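PDB 3EMF: Hia (Adhesin) from Haemophilus influenzae, which probably mediates attachment of the bacterium to host cells as a trimeric autotransporter adhesin, of which this fragment is binding domain 2. Local coordinates for residues 42-45 with 49-52. Sequence-based numbering, arbitrary orientation.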
# COMPACT_ATOMS: atom_id res chain seq x y z
N ASN A 42 12.71 9.04 -2.60
CA ASN A 42 14.14 8.77 -2.47
C ASN A 42 15.04 9.63 -3.35
O ASN A 42 16.15 9.22 -3.69
CB ASN A 42 14.40 7.29 -2.74
CG ASN A 42 15.67 6.80 -2.08
OD1 ASN A 42 16.40 5.98 -2.64
ND2 ASN A 42 15.95 7.31 -0.89
N GLU A 43 14.58 10.83 -3.69
CA GLU A 43 15.36 11.72 -4.57
C GLU A 43 16.54 12.39 -3.84
O GLU A 43 16.39 12.96 -2.76
CB GLU A 43 14.46 12.78 -5.22
CG GLU A 43 15.06 13.40 -6.50
CD GLU A 43 14.08 14.33 -7.23
OE1 GLU A 43 12.98 14.59 -6.69
OE2 GLU A 43 14.41 14.80 -8.34
N LYS A 44 17.70 12.33 -4.47
CA LYS A 44 18.95 12.81 -3.86
C LYS A 44 19.51 14.03 -4.57
O LYS A 44 19.12 14.34 -5.71
CB LYS A 44 19.98 11.68 -3.87
CG LYS A 44 19.70 10.64 -2.82
CD LYS A 44 20.43 9.35 -3.10
CE LYS A 44 20.54 8.54 -1.82
NZ LYS A 44 19.25 8.55 -1.09
N ASN A 45 20.43 14.73 -3.91
CA ASN A 45 21.13 15.83 -4.56
C ASN A 45 22.55 15.43 -4.99
O ASN A 45 22.87 14.24 -5.03
CB ASN A 45 21.15 17.09 -3.69
CG ASN A 45 21.70 16.84 -2.30
OD1 ASN A 45 21.27 17.48 -1.33
ND2 ASN A 45 22.63 15.90 -2.18
N LYS A 49 22.73 13.04 -0.64
CA LYS A 49 21.76 13.15 0.46
C LYS A 49 20.37 13.45 -0.10
O LYS A 49 20.23 13.93 -1.21
CB LYS A 49 22.18 14.21 1.47
CG LYS A 49 22.27 15.61 0.91
CD LYS A 49 23.13 16.49 1.81
CE LYS A 49 22.74 16.31 3.28
NZ LYS A 49 23.59 17.11 4.22
N LEU A 50 19.35 13.16 0.70
CA LEU A 50 17.96 13.36 0.30
C LEU A 50 17.60 14.84 0.15
O LEU A 50 17.87 15.64 1.05
CB LEU A 50 17.04 12.67 1.31
CG LEU A 50 17.13 11.15 1.38
CD1 LEU A 50 16.50 10.59 2.67
CD2 LEU A 50 16.45 10.53 0.17
N LEU A 51 17.00 15.21 -0.98
CA LEU A 51 16.55 16.59 -1.17
C LEU A 51 15.58 17.01 -0.07
O LEU A 51 15.64 18.14 0.43
CB LEU A 51 15.85 16.76 -2.53
CG LEU A 51 16.63 17.24 -3.76
CD1 LEU A 51 17.79 18.15 -3.37
CD2 LEU A 51 17.11 16.05 -4.55
N VAL A 52 14.67 16.12 0.28
CA VAL A 52 13.70 16.40 1.32
C VAL A 52 14.00 15.52 2.52
O VAL A 52 13.89 14.29 2.44
CB VAL A 52 12.23 16.18 0.83
CG1 VAL A 52 11.24 16.50 1.94
CG2 VAL A 52 11.95 17.05 -0.41
O HOH W 1 14.16 13.73 -1.34
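Two backbone hydrogen bonds join Glu43 and Asn45 to Leu51 and Lys49, on either side of the non-hydrogen-bonded antiparallel pair Lys44–Leu50. Asn45 N donates to Lys49 O over 2.8 Å; the same carbonyl oxygen also receives the CA-H of Lys44, a weaker contact with 3.1 Å between Lys44 CA and Lys49 O. Glu43 O accepts two hydrogen bonds. One comes from Leu51 N at 2.9 Å and is nearly straight (166° at the hydrogen), with the donor tilted somewhat from the carbonyl plane; the second comes from a water. That water in turn accepts from Val52 N, with 2.9 Å between the water oxygen and Val52 N. The backbone of Leu51 turns to helical angles, out of its extended course, and Val52 N reaches Glu43 through the water.

Outside the bridge, Lys44 N is satisfied by Asn22 OD1, and Val52 O by Arg64 of a second subunit, against whose side chain Leu50 also packs. One branch of Leu50, CD2, lies 3.4 Å from Asn42 ND2. Lys44 NZ, turned by the bend at the end of its chain (chi4 44°), comes within 3.7 Å of Leu50 CD2. At the Asn45 end, Leu51 CD1 rests on Asn45 CB at 3.5 Å. An isolated antiparallel beta bridge of this kind closes a short hairpin-like loop, here on the surface of the HiaBD2 N-terminal region.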